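Local coordinates for putative GH105 family protein (Salmonella enterica subsp. enterica serovar Paratyphi A, PDB 3QWT) that is of unknown function but probably acts as a glycoside hydrolase of family GH105, built on an alpha/alpha toroid and perhaps cleaving unsaturated uronyl sugars, at residues I304-A307 against V308-R311; A129-P132 against W133-W137; F198-H201 against V202-M206; K27-I30 against Q31-T34; N265-I268 against A269-K273. One frame throughout, in Å; residues are numbered along the deposited sequence.

Five short helical stretches of an alpha/alpha toroid, each of about two turns, illustrate one backbone pattern in different surroundings. Interaction 3 is the most buried; the other four are partly buried. Interactions 1 and 5 lie on consecutive helices and meet through Ile268, whose CD1 is 3.9 Å from Ala307 CB. Interaction 5 also touches interaction 3, where CE of selenomethionine Met206 stands 4.1 Å from Ala266 CB. Interactions 2 and 4 stand apart; the centres of 2 and 5 are about 38 Å apart. Chemistry follows place: charged tips gather round acids in interaction 1, aromatic rings pack against another subunit in interaction 2, and threonine hydroxyls turn back on the backbone in interactions 2 and 4.

Interaction 1. Residues I304-A307 against V308-R311; sequences ILKA and VRKR. With GOL (glycerol), chain G.
Near the C-terminal end of helix 294-309, where the chain leaves through a Schellman motif, Lys306 and Arg309 meet one turn apart and reach together for a bound glycerol. Their side chains pass each other at a slant, with Lys306 CG 3.8 Å from Arg309 NH2. Lys306 runs out straight, its CG anti to the backbone N (chi1 -168°), and brings NZ within 3.2 Å of glycerol O1 in a hydrogen bond. Arg309 instead bends at chi3 (72°), which turns its guanidinium edge to the ligand: NH2 gives glycerol O2 a nearly straight bond of 2.8 Å, and NH1 adds a longer, weak one. The glycerol probably comes from the crystallisation liquor.

Lys310 folds over the same turn. Its backbone N bonds to Lys306 O at 2.8 Å, while its CG rests 3.4 Å from that oxygen. The gathered positive groups are answered by acids: Asp243 and Glu246 form salt bridges with Lys306, Glu246 with Lys310 and Glu375 with Arg309, and Glu246 also bonds to the glycerol. On another side of the turn, Ala307 packs against Leu264 and Ile268 of helix 255-272.

Arg311 then takes a positive phi, and its N returns to Val308 O at 2.9 Å. Such a switch of phi to positive, with bonds back into the last turn, is the signature of the Schellman motif closing an alpha-helix.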
loop_
_atom_site.group_PDB
_atom_site.type_symbol
_atom_site.label_atom_id
_atom_site.label_comp_id
_atom_site.label_asym_id
_atom_site.label_seq_id
_atom_site.Cartn_x
_atom_site.Cartn_y
_atom_site.Cartn_z
ATOM N N ILE A 304 -0.164 38.255 -5.498
ATOM C CA ILE A 304 -0.784 38.305 -6.807
ATOM C C ILE A 304 0.153 37.720 -7.854
ATOM O O ILE A 304 -0.263 36.946 -8.707
ATOM C CB ILE A 304 -1.207 39.727 -7.167
ATOM C CG1 ILE A 304 -2.263 40.208 -6.172
ATOM C CG2 ILE A 304 -1.746 39.779 -8.596
ATOM C CD1 ILE A 304 -2.700 41.665 -6.362
ATOM N N LEU A 305 1.428 38.064 -7.770
ATOM C CA LEU A 305 2.412 37.480 -8.669
ATOM C C LEU A 305 2.443 35.968 -8.535
ATOM O O LEU A 305 2.403 35.251 -9.526
ATOM C CB LEU A 305 3.800 38.032 -8.365
ATOM C CG LEU A 305 4.141 39.387 -8.961
ATOM C CD1 LEU A 305 5.481 39.896 -8.423
ATOM C CD2 LEU A 305 4.153 39.267 -10.475
ATOM N N LYS A 306 2.529 35.486 -7.300
ATOM C CA LYS A 306 2.679 34.057 -7.071
ATOM C C LYS A 306 1.402 33.322 -7.464
ATOM O O LYS A 306 1.454 32.244 -8.040
ATOM C CB LYS A 306 3.046 33.768 -5.616
ATOM C CG LYS A 306 3.497 32.325 -5.394
ATOM C CD LYS A 306 3.985 32.113 -3.977
ATOM C CE LYS A 306 4.450 30.679 -3.769
ATOM N NZ LYS A 306 5.400 30.619 -2.642
ATOM N N ALA A 307 0.257 33.927 -7.176
ATOM C CA ALA A 307 -1.013 33.313 -7.518
ATOM C C ALA A 307 -1.182 33.235 -9.039
ATOM O O ALA A 307 -1.832 32.329 -9.555
ATOM C CB ALA A 307 -2.165 34.055 -6.865
ATOM N N VAL A 308 -0.587 34.170 -9.767
ATOM C CA VAL A 308 -0.646 34.069 -11.215
ATOM C C VAL A 308 0.302 32.950 -11.644
ATOM O O VAL A 308 -0.066 32.047 -12.408
ATOM C CB VAL A 308 -0.280 35.393 -11.931
ATOM C CG1 VAL A 308 -0.044 35.142 -13.415
ATOM C CG2 VAL A 308 -1.382 36.445 -11.744
ATOM N N ARG A 309 1.526 33.003 -11.139
ATOM C CA ARG A 309 2.487 31.985 -11.492
ATOM C C ARG A 309 1.934 30.573 -11.258
ATOM O O ARG A 309 2.069 29.704 -12.123
ATOM C CB ARG A 309 3.782 32.169 -10.727
ATOM C CG ARG A 309 4.594 30.891 -10.702
ATOM C CD ARG A 309 6.017 31.177 -10.351
ATOM N NE ARG A 309 6.193 31.545 -8.955
ATOM C CZ ARG A 309 6.654 30.712 -8.024
ATOM N NH1 ARG A 309 6.956 29.454 -8.351
ATOM N NH2 ARG A 309 6.811 31.133 -6.771
ATOM N N LYS A 310 1.310 30.360 -10.099
ATOM C CA LYS A 310 0.801 29.040 -9.708
ATOM C C LYS A 310 -0.560 28.742 -10.320
ATOM O O LYS A 310 -1.062 27.641 -10.181
ATOM C CB LYS A 310 0.698 28.909 -8.186
ATOM C CG LYS A 310 2.022 28.963 -7.447
ATOM C CD LYS A 310 2.981 27.888 -7.923
ATOM C CE LYS A 310 4.102 27.690 -6.924
ATOM N NZ LYS A 310 3.637 26.939 -5.724
ATOM N N ARG A 311 -1.145 29.733 -10.987
ATOM C CA ARG A 311 -2.443 29.590 -11.652
ATOM C C ARG A 311 -3.632 29.459 -10.690
ATOM O O ARG A 311 -4.698 28.967 -11.063
ATOM C CB ARG A 311 -2.411 28.438 -12.658
ATOM C CG ARG A 311 -1.412 28.657 -13.784
ATOM C CD ARG A 311 -0.806 27.345 -14.260
ATOM N NE ARG A 311 -1.091 27.126 -15.669
ATOM C CZ ARG A 311 -2.004 26.271 -16.118
ATOM N NH1 ARG A 311 -2.209 26.141 -17.427
ATOM N NH2 ARG A 311 -2.706 25.543 -15.255
HETATM C C1 GOL G . 9.167 30.431 -3.927
HETATM O O1 GOL G . 8.307 31.475 -3.531
HETATM C C2 GOL G . 8.396 29.116 -3.939
HETATM O O2 GOL G . 7.495 29.110 -5.023
HETATM C C3 GOL G . 9.372 27.956 -4.085
HETATM O O3 GOL G . 10.178 28.162 -5.223
#

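Interaction 2. Residues A129-P132 against W133-W137; sequences AYLP and WLETW
Pro132 and Thr136 are joined closely in the first turns of helix 131-143. Pro132 O accepts bonds from opposite faces of its carbonyl plane, from Thr136 N at 2.8 Å and from Thr136 OG1 at 2.5 Å, a distance shorter than normal and so of doubtful exact length. The hydroxyl lies beside its own backbone N (chi1 -53°), the setting that lets a helical threonine fold back onto the carbonyl four residues earlier.

Trp133 is packed closely too. Its indole edge is turned back toward the start of the helix, with CD1 3.3 Å from Ala129 O, which lies in the ring plane, and CB 3.3 Å from Tyr130 O. Beyond this turn the indole stacks on Phe100 and meets Phe381 of the third subunit edge-to-face. Leu134, bonded through its N to Tyr130 O, sends its side chain against Leu118 and Tyr122 of helix 114-125.

The side carrying Leu131 and Glu135 is looser, and both residues are partly exposed. Glu135 CG lies 3.7 Å from Leu131 CD1 and the carboxylate carbon CD 3.9 Å from Leu131 CG, both at van der Waals distance. OE2 forms a salt bridge with Arg187, and OE1 a long, weak ion pair with Arg378 of the third subunit.

The chemistry therefore divides round the helix: Trp133 and Leu134 give the buried side its apolar surface, Pro132 offers a carbonyl that accepts two hydrogen bonds, and the partly exposed side joins apolar contact to a charge probably steadied by Arg187.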
loop_
_atom_site.group_PDB
_atom_site.type_symbol
_atom_site.label_atom_id
_atom_site.label_comp_id
_atom_site.label_asym_id
_atom_site.label_seq_id
_atom_site.Cartn_x
_atom_site.Cartn_y
_atom_site.Cartn_z
ATOM N N ALA A 129 21.031 21.514 16.850
ATOM C CA ALA A 129 20.840 22.536 17.871
ATOM C C ALA A 129 19.537 23.285 17.626
ATOM O O ALA A 129 18.946 23.842 18.559
ATOM C CB ALA A 129 22.040 23.506 17.899
ATOM N N TYR A 130 19.079 23.282 16.374
ATOM C CA TYR A 130 17.806 23.929 16.038
ATOM C C TYR A 130 16.566 23.138 16.453
ATOM O O TYR A 130 15.509 23.736 16.683
ATOM C CB TYR A 130 17.701 24.231 14.541
ATOM C CG TYR A 130 18.671 25.273 14.018
ATOM C CD1 TYR A 130 19.258 26.223 14.854
ATOM C CD2 TYR A 130 18.991 25.303 12.675
ATOM C CE1 TYR A 130 20.148 27.178 14.341
ATOM C CE2 TYR A 130 19.854 26.226 12.158
ATOM C CZ TYR A 130 20.437 27.156 12.978
ATOM O OH TYR A 130 21.295 28.043 12.378
ATOM N N LEU A 131 16.669 21.811 16.538
ATOM C CA LEU A 131 15.447 20.993 16.664
ATOM C C LEU A 131 14.598 21.237 17.935
ATOM O O LEU A 131 13.367 21.299 17.849
ATOM C CB LEU A 131 15.745 19.505 16.485
ATOM C CG LEU A 131 14.546 18.560 16.604
ATOM C CD1 LEU A 131 13.485 18.873 15.538
ATOM C CD2 LEU A 131 15.011 17.091 16.515
ATOM N N PRO A 132 15.248 21.387 19.111
ATOM C CA PRO A 132 14.465 21.708 20.319
ATOM C C PRO A 132 13.768 23.070 20.221
ATOM O O PRO A 132 12.682 23.209 20.772
ATOM C CB PRO A 132 15.506 21.729 21.449
ATOM C CG PRO A 132 16.772 21.135 20.852
ATOM C CD PRO A 132 16.699 21.360 19.369
ATOM N N TRP A 133 14.380 24.048 19.556
ATOM C CA TRP A 133 13.688 25.314 19.307
ATOM C C TRP A 133 12.365 25.073 18.600
ATOM O O TRP A 133 11.312 25.501 19.073
ATOM C CB TRP A 133 14.546 26.281 18.480
ATOM C CG TRP A 133 15.664 26.821 19.272
ATOM C CD1 TRP A 133 16.951 26.365 19.299
ATOM C CD2 TRP A 133 15.600 27.897 20.205
ATOM N NE1 TRP A 133 17.689 27.101 20.179
ATOM C CE2 TRP A 133 16.886 28.046 20.756
ATOM C CE3 TRP A 133 14.582 28.753 20.620
ATOM C CZ2 TRP A 133 17.191 29.026 21.698
ATOM C CZ3 TRP A 133 14.883 29.729 21.570
ATOM C CH2 TRP A 133 16.173 29.856 22.094
ATOM N N LEU A 134 12.443 24.370 17.473
ATOM C CA LEU A 134 11.284 24.114 16.621
ATOM C C LEU A 134 10.234 23.268 17.324
ATOM O O LEU A 134 9.046 23.602 17.287
ATOM C CB LEU A 134 11.710 23.436 15.321
ATOM C CG LEU A 134 12.695 24.207 14.450
ATOM C CD1 LEU A 134 13.231 23.286 13.379
ATOM C CD2 LEU A 134 12.045 25.429 13.823
ATOM N N GLU A 135 10.668 22.187 17.978
ATOM C CA GLU A 135 9.731 21.338 18.710
ATOM C C GLU A 135 9.076 22.100 19.848
ATOM O O GLU A 135 7.874 22.015 20.057
ATOM C CB GLU A 135 10.410 20.077 19.278
ATOM C CG GLU A 135 10.919 19.130 18.230
ATOM C CD GLU A 135 11.403 17.822 18.816
ATOM O OE1 GLU A 135 11.861 17.822 19.982
ATOM O OE2 GLU A 135 11.320 16.793 18.110
ATOM N N THR A 136 9.876 22.828 20.609
ATOM C CA THR A 136 9.321 23.475 21.780
ATOM C C THR A 136 8.244 24.499 21.414
ATOM O O THR A 136 7.153 24.484 21.994
ATOM C CB THR A 136 10.391 24.098 22.628
ATOM O OG1 THR A 136 11.382 23.100 22.926
ATOM C CG2 THR A 136 9.773 24.613 23.913
ATOM N N TRP A 137 8.530 25.339 20.421
ATOM C CA TRP A 137 7.622 26.427 20.058
ATOM C C TRP A 137 6.384 25.935 19.306
ATOM O O TRP A 137 5.281 26.440 19.516
ATOM C CB TRP A 137 8.360 27.505 19.248
ATOM C CG TRP A 137 9.221 28.461 20.082
ATOM C CD1 TRP A 137 10.388 28.167 20.720
ATOM C CD2 TRP A 137 8.985 29.852 20.307
ATOM N NE1 TRP A 137 10.894 29.288 21.328
ATOM C CE2 TRP A 137 10.042 30.335 21.101
ATOM C CE3 TRP A 137 7.977 30.744 19.910
ATOM C CZ2 TRP A 137 10.120 31.655 21.515
ATOM C CZ3 TRP A 137 8.057 32.065 20.327
ATOM C CH2 TRP A 137 9.119 32.506 21.121
#

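Interaction 3. Residues F198-H201 against V202-M206; sequences FLLH and VQNLM
His201 and Leu205 run alongside each other in the same direction, one turn apart at the end of helix 188-205. Leu205 CD1 comes within 3.7 Å of His201 CD2, approaching the imidazole obliquely. On the other side of the ring, ND1 is hydrogen-bonded to Gln197 O, which restrains its rotation.

Leu200 meets two amides at slanting angles. Its CD1 touches Gln203 NE2 at 3.9 Å, and its CG stands 4.1 Å from Asn204 ND2. Neither amide spends its polarity on the leucine: Gln203 NE2 bonds to Gln262 of the fourth subunit, and Asn204 ND2 to Tyr219. Gln203 can reach so far because its chain is extended beyond a CG anti to the backbone N (chi1 178°). On a further face, Val202 CG2 tucks 3.4 Å from Phe198 O and also approaches the Phe198 ring, 4.3 Å from CD2.

The backbone changes along the turn. Val202 N meets Phe198 O in an almost straight bond of 2.8 Å, whereas Asn204 N is shared between Leu200 O at 3.1 Å and, weakly, His201 O. This marks the last turn before Met206, a selenomethionine, leaves helical geometry.

Around it, Phe198 packs on helix 231-248, Val202 on Tyr259 and Val263 of helix 255-272, and His201 with Leu200 and Asn204 on Met166 of strand 165-167.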
loop_
_atom_site.group_PDB
_atom_site.type_symbol
_atom_site.label_atom_id
_atom_site.label_comp_id
_atom_site.label_asym_id
_atom_site.label_seq_id
_atom_site.Cartn_x
_atom_site.Cartn_y
_atom_site.Cartn_z
ATOM N N PHE A 198 -7.080 28.245 9.560
ATOM C CA PHE A 198 -7.388 28.998 8.354
ATOM C C PHE A 198 -8.904 29.130 8.202
ATOM O O PHE A 198 -9.415 30.247 8.099
ATOM C CB PHE A 198 -6.821 28.294 7.135
ATOM C CG PHE A 198 -6.055 29.186 6.231
ATOM C CD1 PHE A 198 -4.667 29.224 6.290
ATOM C CD2 PHE A 198 -6.713 29.983 5.306
ATOM C CE1 PHE A 198 -3.947 30.042 5.445
ATOM C CE2 PHE A 198 -6.004 30.807 4.462
ATOM C CZ PHE A 198 -4.615 30.839 4.531
ATOM N N LEU A 199 -9.602 27.985 8.216
ATOM C CA LEU A 199 -11.048 27.964 8.037
ATOM C C LEU A 199 -11.764 28.841 9.067
ATOM O O LEU A 199 -12.685 29.574 8.728
ATOM C CB LEU A 199 -11.576 26.524 8.076
ATOM C CG LEU A 199 -11.025 25.599 6.982
ATOM C CD1 LEU A 199 -11.444 24.175 7.270
ATOM C CD2 LEU A 199 -11.484 26.010 5.573
ATOM N N LEU A 200 -11.325 28.784 10.321
ATOM C CA LEU A 200 -11.983 29.562 11.366
ATOM C C LEU A 200 -11.703 31.038 11.161
ATOM O O LEU A 200 -12.595 31.873 11.363
ATOM C CB LEU A 200 -11.536 29.139 12.773
ATOM C CG LEU A 200 -12.440 29.702 13.875
ATOM C CD1 LEU A 200 -13.863 29.185 13.692
ATOM C CD2 LEU A 200 -11.933 29.348 15.266
ATOM N N HIS A 201 -10.465 31.364 10.781
ATOM C CA HIS A 201 -10.114 32.752 10.529
ATOM C C HIS A 201 -10.983 33.301 9.385
ATOM O O HIS A 201 -11.573 34.370 9.525
ATOM C CB HIS A 201 -8.626 32.939 10.246
ATOM C CG HIS A 201 -7.785 33.022 11.487
ATOM N ND1 HIS A 201 -7.510 31.924 12.274
ATOM C CD2 HIS A 201 -7.199 34.079 12.096
ATOM C CE1 HIS A 201 -6.774 32.300 13.306
ATOM N NE2 HIS A 201 -6.579 33.603 13.230
ATOM N N VAL A 202 -11.067 32.556 8.281
ATOM C CA VAL A 202 -11.922 32.934 7.169
ATOM C C VAL A 202 -13.334 33.199 7.675
ATOM O O VAL A 202 -13.879 34.272 7.442
ATOM C CB VAL A 202 -11.939 31.872 6.046
ATOM C CG1 VAL A 202 -13.045 32.169 5.014
ATOM C CG2 VAL A 202 -10.597 31.827 5.354
ATOM N N GLN A 203 -13.912 32.234 8.389
ATOM C CA GLN A 203 -15.250 32.398 8.960
ATOM C C GLN A 203 -15.446 33.756 9.655
ATOM O O GLN A 203 -16.476 34.403 9.494
ATOM C CB GLN A 203 -15.543 31.267 9.947
ATOM C CG GLN A 203 -16.901 31.366 10.649
ATOM C CD GLN A 203 -17.227 30.097 11.444
ATOM O OE1 GLN A 203 -17.187 28.981 10.904
ATOM N NE2 GLN A 203 -17.539 30.261 12.732
ATOM N N ASN A 204 -14.445 34.188 10.415
ATOM C CA ASN A 204 -14.596 35.325 11.313
ATOM C C ASN A 204 -14.108 36.656 10.754
ATOM O O ASN A 204 -14.532 37.716 11.218
ATOM C CB ASN A 204 -13.891 35.059 12.658
ATOM C CG ASN A 204 -14.640 34.062 13.534
ATOM O OD1 ASN A 204 -15.851 33.867 13.397
ATOM N ND2 ASN A 204 -13.912 33.432 14.455
ATOM N N LEU A 205 -13.223 36.610 9.766
ATOM C CA LEU A 205 -12.547 37.830 9.331
ATOM C C LEU A 205 -12.854 38.237 7.890
ATOM O O LEU A 205 -12.851 39.421 7.573
ATOM C CB LEU A 205 -11.044 37.715 9.553
ATOM C CG LEU A 205 -10.662 37.607 11.033
ATOM C CD1 LEU A 205 -9.264 37.004 11.213
ATOM C CD2 LEU A 205 -10.761 38.970 11.747
HETATM N N MSE A 206 -13.122 37.265 7.023
HETATM C CA MSE A 206 -13.457 37.592 5.650
HETATM C C MSE A 206 -14.774 38.371 5.577
HETATM O O MSE A 206 -15.741 38.078 6.282
HETATM C CB MSE A 206 -13.550 36.334 4.791
HETATM C CG MSE A 206 -13.954 36.628 3.343
HETATM SE SE MSE A 206 -14.456 35.041 2.298
HETATM C CE MSE A 206 -15.114 36.046 0.747
#

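Interaction 4. Residues K27-I30 against Q31-T34; sequences KALI and QKVT
Helix 23-37, the first helix of the chain, carries Ile30 and Thr34 one turn apart, with the threonine folded back on the backbone. Thr34 N bonds to Ile30 O at 2.8 Å, and OG1 points to the same oxygen at 3.0 Å, although the hydroxyl's position is less certain. Its orientation follows from OG1 lying beside the backbone N (chi1 -61°). Val33 uses the equivalent direction for a methyl: CG2 presses to 3.2 Å from Leu29 O, which also receives the Val33 N bond.

This is the i to i+4 pattern of an alpha-helix, here in one packed against helices 67-83 and 363-377 of this alpha/alpha toroid. Ile30, Val33 and Thr34 all meet Met370 of helix 363-377, and Thr34 also touches Met76 of helix 67-83.

Toward the partly exposed side, Gln31 CG, set beside the backbone N by chi1 -57°, lies 3.2 Å from Lys27 O, and the bend at chi2 (-61°) directs the amide toward Asp85, hydrogen-bonded through NE2. The bend of Lys32 at chi3 brings its NZ to 4.1 Å from Leu29 CD1, a loose contact. Leu29 itself packs on Ile332.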
loop_
_atom_site.group_PDB
_atom_site.type_symbol
_atom_site.label_atom_id
_atom_site.label_comp_id
_atom_site.label_asym_id
_atom_site.label_seq_id
_atom_site.Cartn_x
_atom_site.Cartn_y
_atom_site.Cartn_z
ATOM N N LYS A 27 18.367 42.920 -8.716
ATOM C CA LYS A 27 19.208 42.343 -7.676
ATOM C C LYS A 27 19.922 43.430 -6.859
ATOM O O LYS A 27 19.975 43.363 -5.623
ATOM C CB LYS A 27 20.215 41.367 -8.278
ATOM C CG LYS A 27 19.602 40.138 -8.880
ATOM C CD LYS A 27 20.692 39.126 -9.153
ATOM C CE LYS A 27 20.140 37.808 -9.649
ATOM N NZ LYS A 27 21.250 36.900 -10.053
ATOM N N ALA A 28 20.458 44.435 -7.545
ATOM C CA ALA A 28 21.153 45.512 -6.843
ATOM C C ALA A 28 20.211 46.255 -5.895
ATOM O O ALA A 28 20.612 46.663 -4.812
ATOM C CB ALA A 28 21.800 46.470 -7.830
ATOM N N LEU A 29 18.954 46.410 -6.303
ATOM C CA LEU A 29 17.934 47.027 -5.457
ATOM C C LEU A 29 17.691 46.169 -4.203
ATOM O O LEU A 29 17.668 46.661 -3.070
ATOM C CB LEU A 29 16.643 47.183 -6.262
ATOM C CG LEU A 29 15.535 48.117 -5.768
ATOM C CD1 LEU A 29 16.053 49.532 -5.549
ATOM C CD2 LEU A 29 14.398 48.126 -6.773
ATOM N N ILE A 30 17.518 44.871 -4.409
ATOM C CA ILE A 30 17.322 43.974 -3.283
ATOM C C ILE A 30 18.495 44.084 -2.311
ATOM O O ILE A 30 18.294 44.213 -1.106
ATOM C CB ILE A 30 17.106 42.551 -3.757
ATOM C CG1 ILE A 30 15.830 42.510 -4.603
ATOM C CG2 ILE A 30 16.996 41.610 -2.563
ATOM C CD1 ILE A 30 15.566 41.197 -5.302
ATOM N N GLN A 31 19.715 44.079 -2.833
ATOM C CA GLN A 31 20.878 44.244 -1.970
ATOM C C GLN A 31 20.776 45.540 -1.167
ATOM O O GLN A 31 20.938 45.542 0.053
ATOM C CB GLN A 31 22.189 44.173 -2.769
ATOM C CG GLN A 31 22.389 42.857 -3.589
ATOM C CD GLN A 31 22.445 41.561 -2.750
ATOM O OE1 GLN A 31 22.668 41.580 -1.537
ATOM N NE2 GLN A 31 22.243 40.430 -3.411
ATOM N N LYS A 32 20.479 46.637 -1.848
ATOM C CA LYS A 32 20.345 47.940 -1.194
ATOM C C LYS A 32 19.258 47.949 -0.106
ATOM O O LYS A 32 19.397 48.584 0.949
ATOM C CB LYS A 32 20.054 49.033 -2.236
ATOM C CG LYS A 32 20.416 50.440 -1.787
ATOM C CD LYS A 32 19.713 51.496 -2.638
ATOM C CE LYS A 32 19.926 51.279 -4.140
ATOM N NZ LYS A 32 19.067 52.187 -4.961
ATOM N N VAL A 33 18.165 47.253 -0.386
ATOM C CA VAL A 33 17.062 47.129 0.548
ATOM C C VAL A 33 17.482 46.299 1.767
ATOM O O VAL A 33 17.095 46.585 2.899
ATOM C CB VAL A 33 15.838 46.530 -0.185
ATOM C CG1 VAL A 33 14.762 46.055 0.780
ATOM C CG2 VAL A 33 15.279 47.567 -1.161
ATOM N N THR A 34 18.303 45.284 1.534
ATOM C CA THR A 34 18.787 44.432 2.614
ATOM C C THR A 34 19.743 45.210 3.495
ATOM O O THR A 34 19.670 45.137 4.718
ATOM C CB THR A 34 19.483 43.176 2.065
ATOM O OG1 THR A 34 18.543 42.428 1.295
ATOM C CG2 THR A 34 19.993 42.293 3.193
#

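Interaction 5. Residues N265-I268 against A269-K273; sequences NAQI and AALAK
Gln267 and Leu271 form the side-chain contact of this turn of helix 255-272. Leu271 CD1 lies 3.6 Å from Gln267 CG and 3.8 Å from its OE1, so the methyl rests over the glutamine chain between its CG and amide. The leucine CG stays close to the helix, 3.4 Å from Gln267 O, as expected when it sits beside its own backbone N (chi1 -78°). That same oxygen accepts the bond from Leu271 N at 2.9 Å.

The next shell fixes the glutamine. Its chain is extended, and both ends of the amide are engaged: OE1 with Thr238 OG1 and NE2 with Asn234 O. These bonds hold the amide's rotation and satisfy a polar group on a buried residue. Ala269 N makes an almost straight bond of 2.8 Å to Asn265 O, and Ala269 CB lies 3.5 Å from that oxygen. Asn265 turns its ND2 to Tyr312 O and Val261 O.

Outward from there, Gln267 and Leu271 face helix 231-248, Ile268 packs on Ile304 and Ala307 of helix 294-309, and Leu271 reaches Phe300 of that same helix, so the turn lies wedged against both neighbours.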
loop_
_atom_site.group_PDB
_atom_site.type_symbol
_atom_site.label_atom_id
_atom_site.label_comp_id
_atom_site.label_asym_id
_atom_site.label_seq_id
_atom_site.Cartn_x
_atom_site.Cartn_y
_atom_site.Cartn_z
ATOM N N ASN A 265 -9.063 34.328 -4.532
ATOM C CA ASN A 265 -9.649 34.980 -5.700
ATOM C C ASN A 265 -10.568 36.141 -5.352
ATOM O O ASN A 265 -10.421 37.238 -5.880
ATOM C CB ASN A 265 -10.390 33.964 -6.567
ATOM C CG ASN A 265 -9.601 33.575 -7.786
ATOM O OD1 ASN A 265 -9.749 34.177 -8.846
ATOM N ND2 ASN A 265 -8.733 32.575 -7.639
ATOM N N ALA A 266 -11.514 35.893 -4.458
ATOM C CA ALA A 266 -12.423 36.930 -4.026
ATOM C C ALA A 266 -11.618 38.142 -3.554
ATOM O O ALA A 266 -11.993 39.281 -3.821
ATOM C CB ALA A 266 -13.325 36.417 -2.924
ATOM N N GLN A 267 -10.504 37.900 -2.863
ATOM C CA GLN A 267 -9.681 39.018 -2.405
ATOM C C GLN A 267 -8.981 39.722 -3.561
ATOM O O GLN A 267 -9.027 40.933 -3.669
ATOM C CB GLN A 267 -8.636 38.610 -1.362
ATOM C CG GLN A 267 -7.965 39.843 -0.728
ATOM C CD GLN A 267 -6.715 39.515 0.062
ATOM O OE1 GLN A 267 -5.786 38.886 -0.452
ATOM N NE2 GLN A 267 -6.680 39.949 1.318
ATOM N N ILE A 268 -8.315 38.957 -4.410
ATOM C CA ILE A 268 -7.536 39.537 -5.488
ATOM C C ILE A 268 -8.452 40.359 -6.418
ATOM O O ILE A 268 -8.118 41.477 -6.812
ATOM C CB ILE A 268 -6.705 38.442 -6.195
ATOM C CG1 ILE A 268 -5.605 37.926 -5.237
ATOM C CG2 ILE A 268 -6.101 38.938 -7.464
ATOM C CD1 ILE A 268 -4.508 37.045 -5.890
ATOM N N ALA A 269 -9.640 39.846 -6.708
ATOM C CA ALA A 269 -10.597 40.609 -7.511
ATOM C C ALA A 269 -10.946 41.934 -6.845
ATOM O O ALA A 269 -11.017 42.976 -7.511
ATOM C CB ALA A 269 -11.876 39.782 -7.792
ATOM N N ALA A 270 -11.167 41.908 -5.532
ATOM C CA ALA A 270 -11.531 43.138 -4.822
ATOM C C ALA A 270 -10.363 44.128 -4.759
ATOM O O ALA A 270 -10.559 45.357 -4.742
ATOM C CB ALA A 270 -12.045 42.828 -3.447
ATOM N N LEU A 271 -9.153 43.586 -4.734
ATOM C CA LEU A 271 -7.949 44.404 -4.668
ATOM C C LEU A 271 -7.706 45.058 -6.013
ATOM O O LEU A 271 -7.236 46.190 -6.090
ATOM C CB LEU A 271 -6.740 43.546 -4.289
ATOM C CG LEU A 271 -6.616 43.171 -2.812
ATOM C CD1 LEU A 271 -5.700 41.973 -2.633
ATOM C CD2 LEU A 271 -6.108 44.368 -1.995
ATOM N N ALA A 272 -8.027 44.337 -7.080
ATOM C CA ALA A 272 -7.825 44.871 -8.411
ATOM C C ALA A 272 -8.559 46.204 -8.523
ATOM O O ALA A 272 -8.005 47.183 -9.039
ATOM C CB ALA A 272 -8.321 43.898 -9.447
ATOM N N LYS A 273 -9.785 46.233 -7.999
ATOM C CA LYS A 273 -10.687 47.379 -8.139
ATOM C C LYS A 273 -10.374 48.491 -7.148
ATOM O O LYS A 273 -10.994 49.557 -7.167
ATOM C CB LYS A 273 -12.132 46.918 -7.946
ATOM C CG LYS A 273 -12.599 45.914 -8.990
ATOM C CD LYS A 273 -13.903 45.214 -8.578
ATOM C CE LYS A 273 -14.907 46.189 -7.963
ATOM N NZ LYS A 273 -15.131 47.413 -8.798
#